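Local coordinates for protein 3-hydroxyisobutyrate dehydrogenase (Thermus thermophilus, PDB 2CVZ) that probably catalyses the NADP-dependent oxidation of 3-hydroxyisobutyrate in valine catabolism, and is seen here with bound NADPH, at residues C[93-96]-C[97-101]; C[190-193]-C[194-197]; C[206-209]-C[210-214]. All coordinates share one frame; numbering follows the deposited sequence.

All three contacts are local, and each includes the start of a helix, so together they compare different ways of starting one. Interaction 1 belongs to the nucleotide-binding domain, while interactions 2 and 3 lie in the helical region on the other side of the chain's centre. The centres of interactions 1 and 2 are about 45 Å apart, and those of interactions 1 and 3 about 32 Å. Interactions 2 and 3, about 14 Å apart between centres, touch where Leu197 packs on Thr210 and Ile214, and both meet the second subunit. Bound NADPH lies about 8 Å from the side chain of Leu213 and about 10 Å from that of Glu93.

Interaction 1 of 3, residues C[93-96]-C[97-101]; sequences EPEA and SRRLA
Glu95 reaches forward along its helix to two arginines at once, Arg98 three residues on and Arg99 four residues on, and this fork dominates the contact. Its CG stands anti to the backbone N (chi1 -158°), and a bend at chi2 sets the carboxylate between the two arginines. There Glu95 OE1 forms a salt bridge of 2.6 Å with Arg98 NH1, the planes of the two charged groups being only 24° apart. The partner arm runs extended from CG to NE, which carries its guanidinium back past Pro94, whose CB lies 3.9 Å from Arg98 NH1. The second branch is looser: OE2 of Glu95 and NH1 of Arg99 form a long salt bridge of 3.8 Å. Arg99 bends at chi3 and lays one guanidinium face over the carbonyl O of Glu95 and the CA of Ala96. The two guanidinium groups thus share one carboxylate, one through each oxygen, though only the Arg98 branch is short.

On the inner side, Ser97 is buried and turned to the helix start. Its OG donates to Glu93 O at 2.7 Å, from above the carbonyl plane, while Ser97 N donates to the same oxygen at 2.9 Å, so two bonds grip the carbonyl of the N-cap residue. Thr66 and Tyr70 of helix 66-76 cover part of this end. The whole is an i to i+3 and i+4 salt-bridge network on the first turns of helix 94-105, the crossover helix of a beta-alpha-beta unit in the Rossmann-type nucleotide-binding domain.

Interaction 2 of 3, residues C[190-193]-C[194-197]; sequences GVSA and EKAL
Ser192 meets Lys195 in a classic serine N-cap, which opens helix 193-200 directly after the Schellman motif that ends helix 160-188. Gly190 is the C-prime residue of that motif and takes a positive phi (92°), so the chain leaves one helix and starts the next within a few residues.

The polar contacts come first. Ser192 OG accepts from Lys195 N over 3.2 Å, and at 170° the bond is nearly straight. Its chi1 of 166° swings the hydroxyl beside its own carbonyl carbon, forward over the first turn, where it meets the backbone N-H of Lys195. The carbonyls then take over: Ala196 N donates to Ser192 O at 2.8 Å, and Leu197 N to Ala193 O at 2.9 Å. Ser192 therefore serves the new helix with both side chain and backbone, and its backbone also hydrogen-bonds to the second subunit.

Charge plays a smaller part. Lys195 folds back through bends at chi2 and chi4, so that NZ comes to 3.5 Å from OE1 of the neighbouring Glu194 in a salt bridge beyond the cap.

Apolar contacts involve Val191, Ala193, Ala196 and Leu197. CG1 of Val191 rests against Ala196 CB at 4.0 Å, bringing the linker residue against the first turn, and both residues also pack on the second subunit, on its Ala160 and Val164 respectively. Ala193 packs on Val187 and Leu197 on Leu183 of helix 160-188, Leu197 also touching Ile214 and Leu219 of helix 214-219. Close to the cap, the aliphatic stem of Lys195 runs alongside the serine, its CG 3.4 Å from Ser192 OG.

Interaction 3 of 3, residues C[206-209]-C[210-214]; sequences RSNA and TENLI
Asn212 and Asn208 join their side-chain amides one helical turn apart: ND2 of Asn212 donates to OD1 of Asn208 at 2.9 Å with an N-H...O angle of 178°. The acceptor lies in the amide plane of Asn212, although the two amides are turned 48° against each other. Underneath, the backbones repeat the pairing, with Asn212 N on Asn208 O at 2.8 Å. The other end of the Asn208 amide is also held, ND2 donating to the carbonyl O of Ser204 of the second subunit, so both ends of this amide are fixed.

Ser207 and Thr210 bond reciprocally. Ser207 N gives a hydrogen bond of 3.0 Å to Thr210 OG1, while Thr210 N returns a weak one to Ser207 OG over 3.3 Å. Both hydroxyls sit between their own backbone N and carbonyl carbon (chi1 near +64°), which points each at the other's N-H. This is a capping box, the side-chain-to-backbone exchange that starts the short helix 208-212; Thr210 OG1 is further hydrogen-bonded to OD1 of Asn201. Past the end of the helix, Leu213 N and Ile214 N both donate to Ala209 O, the latter nearly straight at 3.0 Å.

Farther out, Arg206 and Glu211 carry opposite charges without forming a salt bridge, Arg206 NE standing 4.1 Å from Glu211 OE2. Glu211 OE2 lies at the guanidinium edge and is nearer to Arg206 CD, at 3.4 Å. Thr210 and Ile214 pack on Ala179 of helix 160-188 and on Leu197, and Ser207 meets Ser207 of the second subunit.

Interaction 1 of 3, residues C[93-96]-C[97-101]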
ATOM      1  N   GLU C  93      14.981  20.384  -6.479  1.00 20.22           N
ATOM      2  CA  GLU C  93      13.701  20.709  -5.860  1.00 21.98           C
ATOM      3  C   GLU C  93      13.105  21.967  -6.479  1.00 21.86           C
ATOM      4  O   GLU C  93      13.764  23.004  -6.555  1.00 21.53           O
ATOM      5  CB  GLU C  93      13.895  20.924  -4.358  1.00 24.23           C
ATOM      6  CG  GLU C  93      14.394  19.702  -3.611  1.00 29.19           C
ATOM      7  CD  GLU C  93      14.748  20.014  -2.172  1.00 32.25           C
ATOM      8  OE1 GLU C  93      13.965  20.725  -1.508  1.00 34.15           O
ATOM      9  OE2 GLU C  93      15.805  19.543  -1.701  1.00 34.79           O
ATOM     10  N   PRO C  94      11.843  21.893  -6.925  1.00 22.93           N
ATOM     11  CA  PRO C  94      11.167  23.037  -7.540  1.00 23.81           C
ATOM     12  C   PRO C  94      11.228  24.339  -6.743  1.00 24.89           C
ATOM     13  O   PRO C  94      11.704  25.357  -7.246  1.00 25.73           O
ATOM     14  CB  PRO C  94       9.739  22.531  -7.720  1.00 22.61           C
ATOM     15  CG  PRO C  94       9.947  21.076  -8.002  1.00 23.02           C
ATOM     16  CD  PRO C  94      10.977  20.700  -6.953  1.00 21.66           C
ATOM     17  N   GLU C  95      10.755  24.308  -5.502  1.00 27.01           N
ATOM     18  CA  GLU C  95      10.740  25.512  -4.675  1.00 28.71           C
ATOM     19  C   GLU C  95      12.122  26.076  -4.352  1.00 27.27           C
ATOM     20  O   GLU C  95      12.361  27.272  -4.517  1.00 27.52           O
ATOM     21  CB  GLU C  95       9.970  25.256  -3.375  1.00 32.36           C
ATOM     22  CG  GLU C  95       9.452  26.527  -2.728  1.00 37.21           C
ATOM     23  CD  GLU C  95       8.674  27.393  -3.710  1.00 40.96           C
ATOM     24  OE1 GLU C  95       7.736  26.870  -4.354  1.00 41.86           O
ATOM     25  OE2 GLU C  95       8.998  28.595  -3.840  1.00 42.78           O
ATOM     26  N   ALA C  96      13.032  25.223  -3.893  1.00 26.46           N
ATOM     27  CA  ALA C  96      14.377  25.675  -3.562  1.00 26.09           C
ATOM     28  C   ALA C  96      15.054  26.248  -4.803  1.00 26.44           C
ATOM     29  O   ALA C  96      15.861  27.174  -4.711  1.00 25.66           O
ATOM     30  CB  ALA C  96      15.198  24.521  -3.003  1.00 25.87           C
ATOM     31  N   SER C  97      14.720  25.699  -5.965  1.00 25.63           N
ATOM     32  CA  SER C  97      15.309  26.169  -7.208  1.00 26.61           C
ATOM     33  C   SER C  97      14.769  27.540  -7.578  1.00 27.19           C
ATOM     34  O   SER C  97      15.493  28.358  -8.142  1.00 26.96           O
ATOM     35  CB  SER C  97      15.045  25.169  -8.336  1.00 25.96           C
ATOM     36  OG  SER C  97      15.731  23.951  -8.091  1.00 25.41           O
ATOM     37  N   ARG C  98      13.503  27.797  -7.259  1.00 28.20           N
ATOM     38  CA  ARG C  98      12.907  29.097  -7.563  1.00 30.54           C
ATOM     39  C   ARG C  98      13.592  30.189  -6.749  1.00 30.46           C
ATOM     40  O   ARG C  98      13.861  31.275  -7.256  1.00 30.62           O
ATOM     41  CB  ARG C  98      11.411  29.112  -7.249  1.00 32.61           C
ATOM     42  CG  ARG C  98      10.578  28.190  -8.104  1.00 35.50           C
ATOM     43  CD  ARG C  98       9.104  28.521  -7.956  1.00 38.69           C
ATOM     44  NE  ARG C  98       8.256  27.504  -8.567  1.00 43.56           N
ATOM     45  CZ  ARG C  98       7.934  26.350  -7.991  1.00 44.31           C
ATOM     46  NH1 ARG C  98       8.383  26.060  -6.777  1.00 45.57           N
ATOM     47  NH2 ARG C  98       7.164  25.483  -8.633  1.00 45.14           N
ATOM     48  N   ARG C  99      13.860  29.903  -5.479  1.00 31.27           N
ATOM     49  CA  ARG C  99      14.525  30.882  -4.630  1.00 32.89           C
ATOM     50  C   ARG C  99      15.935  31.115  -5.147  1.00 32.74           C
ATOM     51  O   ARG C  99      16.434  32.239  -5.130  1.00 33.20           O
ATOM     52  CB  ARG C  99      14.567  30.401  -3.178  1.00 35.84           C
ATOM     53  CG  ARG C  99      13.222  30.472  -2.469  1.00 39.35           C
ATOM     54  CD  ARG C  99      13.384  30.271  -0.970  1.00 42.76           C
ATOM     55  NE  ARG C  99      13.694  28.888  -0.623  1.00 45.98           N
ATOM     56  CZ  ARG C  99      12.805  27.900  -0.644  1.00 46.66           C
ATOM     57  NH1 ARG C  99      11.547  28.143  -0.993  1.00 48.88           N
ATOM     58  NH2 ARG C  99      13.172  26.670  -0.315  1.00 46.93           N
ATOM     59  N   LEU C 100      16.574  30.046  -5.612  1.00 31.52           N
ATOM     60  CA  LEU C 100      17.924  30.153  -6.151  1.00 29.80           C
ATOM     61  C   LEU C 100      17.888  31.049  -7.383  1.00 29.43           C
ATOM     62  O   LEU C 100      18.767  31.890  -7.579  1.00 28.89           O
ATOM     63  CB  LEU C 100      18.459  28.766  -6.528  1.00 29.50           C
ATOM     64  CG  LEU C 100      19.833  28.736  -7.204  1.00 28.82           C
ATOM     65  CD1 LEU C 100      20.876  29.347  -6.283  1.00 30.99           C
ATOM     66  CD2 LEU C 100      20.201  27.304  -7.553  1.00 28.02           C
ATOM     67  N   ALA C 101      16.860  30.872  -8.208  1.00 29.37           N
ATOM     68  CA  ALA C 101      16.705  31.672  -9.418  1.00 31.11           C
ATOM     69  C   ALA C 101      16.606  33.153  -9.060  1.00 32.42           C
ATOM     70  O   ALA C 101      17.244  33.995  -9.688  1.00 32.67           O
ATOM     71  CB  ALA C 101      15.462  31.228 -10.187  1.00 31.25           C
TER

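Interaction 2 of 3, residues C[190-193]-C[194-197]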
ATOM      1  N   GLY C 190       8.568 -21.730 -11.524  1.00 26.46           N
ATOM      2  CA  GLY C 190       9.139 -22.394 -12.684  1.00 25.52           C
ATOM      3  C   GLY C 190       9.163 -21.664 -14.010  1.00 24.82           C
ATOM      4  O   GLY C 190       9.582 -22.237 -15.020  1.00 24.77           O
ATOM      5  N   VAL C 191       8.722 -20.412 -14.024  1.00 21.56           N
ATOM      6  CA  VAL C 191       8.716 -19.635 -15.257  1.00 20.57           C
ATOM      7  C   VAL C 191      10.094 -19.055 -15.555  1.00 20.67           C
ATOM      8  O   VAL C 191      10.805 -18.623 -14.648  1.00 21.59           O
ATOM      9  CB  VAL C 191       7.714 -18.464 -15.175  1.00 19.61           C
ATOM     10  CG1 VAL C 191       7.762 -17.642 -16.459  1.00 17.52           C
ATOM     11  CG2 VAL C 191       6.323 -18.995 -14.928  1.00 18.85           C
ATOM     12  N   SER C 192      10.471 -19.055 -16.830  1.00 20.55           N
ATOM     13  CA  SER C 192      11.755 -18.497 -17.249  1.00 21.03           C
ATOM     14  C   SER C 192      11.637 -16.974 -17.268  1.00 21.87           C
ATOM     15  O   SER C 192      10.790 -16.425 -17.973  1.00 22.32           O
ATOM     16  CB  SER C 192      12.119 -18.996 -18.651  1.00 21.02           C
ATOM     17  OG  SER C 192      13.176 -18.228 -19.196  1.00 21.55           O
ATOM     18  N   ALA C 193      12.477 -16.295 -16.490  1.00 22.47           N
ATOM     19  CA  ALA C 193      12.444 -14.833 -16.429  1.00 23.44           C
ATOM     20  C   ALA C 193      12.766 -14.232 -17.794  1.00 22.93           C
ATOM     21  O   ALA C 193      12.153 -13.253 -18.224  1.00 22.76           O
ATOM     22  CB  ALA C 193      13.446 -14.327 -15.393  1.00 24.15           C
ATOM     23  N   GLU C 194      13.739 -14.832 -18.467  1.00 22.65           N
ATOM     24  CA  GLU C 194      14.160 -14.378 -19.782  1.00 22.74           C
ATOM     25  C   GLU C 194      13.008 -14.445 -20.777  1.00 20.46           C
ATOM     26  O   GLU C 194      12.721 -13.472 -21.477  1.00 20.24           O
ATOM     27  CB  GLU C 194      15.321 -15.243 -20.273  1.00 25.66           C
ATOM     28  CG  GLU C 194      15.882 -14.829 -21.616  1.00 31.60           C
ATOM     29  CD  GLU C 194      17.073 -15.675 -22.025  1.00 35.87           C
ATOM     30  OE1 GLU C 194      16.905 -16.903 -22.203  1.00 38.47           O
ATOM     31  OE2 GLU C 194      18.178 -15.112 -22.161  1.00 39.46           O
ATOM     32  N   LYS C 195      12.354 -15.600 -20.832  1.00 19.56           N
ATOM     33  CA  LYS C 195      11.236 -15.809 -21.746  1.00 20.12           C
ATOM     34  C   LYS C 195      10.030 -14.964 -21.359  1.00 19.74           C
ATOM     35  O   LYS C 195       9.324 -14.443 -22.226  1.00 17.96           O
ATOM     36  CB  LYS C 195      10.854 -17.292 -21.780  1.00 21.40           C
ATOM     37  CG  LYS C 195      11.919 -18.190 -22.403  1.00 25.14           C
ATOM     38  CD  LYS C 195      12.132 -17.845 -23.871  1.00 28.74           C
ATOM     39  CE  LYS C 195      13.122 -18.791 -24.540  1.00 31.36           C
ATOM     40  NZ  LYS C 195      14.479 -18.698 -23.937  1.00 34.83           N
ATOM     41  N   ALA C 196       9.792 -14.829 -20.060  1.00 19.14           N
ATOM     42  CA  ALA C 196       8.672 -14.027 -19.583  1.00 19.40           C
ATOM     43  C   ALA C 196       8.857 -12.586 -20.052  1.00 19.16           C
ATOM     44  O   ALA C 196       7.910 -11.944 -20.511  1.00 18.26           O
ATOM     45  CB  ALA C 196       8.596 -14.083 -18.058  1.00 18.00           C
ATOM     46  N   LEU C 197      10.080 -12.078 -19.934  1.00 18.20           N
ATOM     47  CA  LEU C 197      10.369 -10.713 -20.356  1.00 18.56           C
ATOM     48  C   LEU C 197      10.227 -10.554 -21.863  1.00 19.47           C
ATOM     49  O   LEU C 197       9.821  -9.493 -22.342  1.00 17.76           O
ATOM     50  CB  LEU C 197      11.772 -10.299 -19.906  1.00 18.91           C
ATOM     51  CG  LEU C 197      11.821  -9.900 -18.427  1.00 19.71           C
ATOM     52  CD1 LEU C 197      13.253  -9.675 -17.973  1.00 21.47           C
ATOM     53  CD2 LEU C 197      10.989  -8.633 -18.235  1.00 21.09           C
TER

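Interaction 3 of 3, residues C[206-209]-C[210-214]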
ATOM      1  N   ARG C 206       4.851  -3.881 -21.078  1.00 19.24           N
ATOM      2  CA  ARG C 206       6.214  -3.400 -21.264  1.00 19.11           C
ATOM      3  C   ARG C 206       6.453  -1.972 -20.794  1.00 18.23           C
ATOM      4  O   ARG C 206       5.562  -1.126 -20.824  1.00 17.08           O
ATOM      5  CB  ARG C 206       6.627  -3.510 -22.737  1.00 20.30           C
ATOM      6  CG  ARG C 206       5.871  -2.597 -23.689  1.00 24.76           C
ATOM      7  CD  ARG C 206       6.499  -2.648 -25.086  1.00 28.89           C
ATOM      8  NE  ARG C 206       5.809  -1.810 -26.067  1.00 31.29           N
ATOM      9  CZ  ARG C 206       4.633  -2.101 -26.616  1.00 33.24           C
ATOM     10  NH1 ARG C 206       3.994  -3.218 -26.286  1.00 33.95           N
ATOM     11  NH2 ARG C 206       4.095  -1.277 -27.506  1.00 34.54           N
ATOM     12  N   SER C 207       7.680  -1.719 -20.357  1.00 17.45           N
ATOM     13  CA  SER C 207       8.087  -0.395 -19.914  1.00 18.50           C
ATOM     14  C   SER C 207       9.584  -0.307 -20.155  1.00 19.26           C
ATOM     15  O   SER C 207      10.227  -1.317 -20.435  1.00 18.86           O
ATOM     16  CB  SER C 207       7.796  -0.207 -18.423  1.00 19.26           C
ATOM     17  OG  SER C 207       8.572  -1.099 -17.639  1.00 18.15           O
ATOM     18  N   ASN C 208      10.140   0.893 -20.057  1.00 18.83           N
ATOM     19  CA  ASN C 208      11.573   1.053 -20.239  1.00 19.79           C
ATOM     20  C   ASN C 208      12.291   0.151 -19.233  1.00 19.76           C
ATOM     21  O   ASN C 208      13.370  -0.367 -19.508  1.00 20.66           O
ATOM     22  CB  ASN C 208      11.976   2.511 -20.009  1.00 19.21           C
ATOM     23  CG  ASN C 208      13.472   2.677 -19.804  1.00 21.37           C
ATOM     24  OD1 ASN C 208      14.270   2.391 -20.696  1.00 23.28           O
ATOM     25  ND2 ASN C 208      13.859   3.132 -18.618  1.00 18.02           N
ATOM     26  N   ALA C 209      11.679  -0.041 -18.067  1.00 19.26           N
ATOM     27  CA  ALA C 209      12.270  -0.882 -17.028  1.00 19.18           C
ATOM     28  C   ALA C 209      12.408  -2.338 -17.468  1.00 18.12           C
ATOM     29  O   ALA C 209      13.454  -2.955 -17.264  1.00 18.23           O
ATOM     30  CB  ALA C 209      11.434  -0.804 -15.747  1.00 18.61           C
ATOM     31  N   THR C 210      11.357  -2.894 -18.064  1.00 16.86           N
ATOM     32  CA  THR C 210      11.406  -4.282 -18.510  1.00 17.82           C
ATOM     33  C   THR C 210      12.190  -4.435 -19.810  1.00 18.81           C
ATOM     34  O   THR C 210      12.756  -5.492 -20.081  1.00 18.25           O
ATOM     35  CB  THR C 210       9.989  -4.870 -18.736  1.00 19.31           C
ATOM     36  OG1 THR C 210       9.323  -4.151 -19.784  1.00 18.53           O
ATOM     37  CG2 THR C 210       9.167  -4.785 -17.459  1.00 18.06           C
ATOM     38  N   GLU C 211      12.230  -3.374 -20.605  1.00 18.44           N
ATOM     39  CA  GLU C 211      12.921  -3.423 -21.889  1.00 21.62           C
ATOM     40  C   GLU C 211      14.425  -3.182 -21.827  1.00 21.19           C
ATOM     41  O   GLU C 211      15.196  -3.916 -22.446  1.00 20.47           O
ATOM     42  CB  GLU C 211      12.331  -2.389 -22.855  1.00 23.23           C
ATOM     43  CG  GLU C 211      10.843  -2.502 -23.119  1.00 30.36           C
ATOM     44  CD  GLU C 211      10.323  -1.363 -23.986  1.00 34.94           C
ATOM     45  OE1 GLU C 211      10.475  -0.187 -23.584  1.00 36.47           O
ATOM     46  OE2 GLU C 211       9.761  -1.642 -25.066  1.00 37.76           O
ATOM     47  N   ASN C 212      14.839  -2.168 -21.074  1.00 22.03           N
ATOM     48  CA  ASN C 212      16.248  -1.795 -21.028  1.00 22.02           C
ATOM     49  C   ASN C 212      17.016  -1.847 -19.714  1.00 22.48           C
ATOM     50  O   ASN C 212      18.192  -1.475 -19.685  1.00 22.89           O
ATOM     51  CB  ASN C 212      16.392  -0.391 -21.615  1.00 23.61           C
ATOM     52  CG  ASN C 212      15.649  -0.237 -22.930  1.00 25.61           C
ATOM     53  OD1 ASN C 212      15.880  -0.990 -23.873  1.00 26.31           O
ATOM     54  ND2 ASN C 212      14.747   0.736 -22.994  1.00 26.19           N
ATOM     55  N   LEU C 213      16.380  -2.289 -18.635  1.00 20.25           N
ATOM     56  CA  LEU C 213      17.078  -2.349 -17.354  1.00 20.59           C
ATOM     57  C   LEU C 213      17.173  -3.745 -16.760  1.00 19.26           C
ATOM     58  O   LEU C 213      18.264  -4.228 -16.464  1.00 19.92           O
ATOM     59  CB  LEU C 213      16.412  -1.415 -16.338  1.00 20.87           C
ATOM     60  CG  LEU C 213      16.482   0.091 -16.605  1.00 20.91           C
ATOM     61  CD1 LEU C 213      15.759   0.844 -15.493  1.00 21.51           C
ATOM     62  CD2 LEU C 213      17.935   0.532 -16.673  1.00 20.78           C
ATOM     63  N   ILE C 214      16.026  -4.395 -16.588  1.00 18.44           N
ATOM     64  CA  ILE C 214      15.991  -5.721 -15.991  1.00 17.85           C
ATOM     65  C   ILE C 214      16.716  -6.812 -16.782  1.00 18.93           C
ATOM     66  O   ILE C 214      17.505  -7.569 -16.220  1.00 18.08           O
ATOM     67  CB  ILE C 214      14.531  -6.148 -15.717  1.00 18.49           C
ATOM     68  CG1 ILE C 214      13.880  -5.140 -14.758  1.00 18.46           C
ATOM     69  CG2 ILE C 214      14.495  -7.542 -15.112  1.00 19.48           C
ATOM     70  CD1 ILE C 214      12.413  -5.406 -14.460  1.00 19.39           C
TER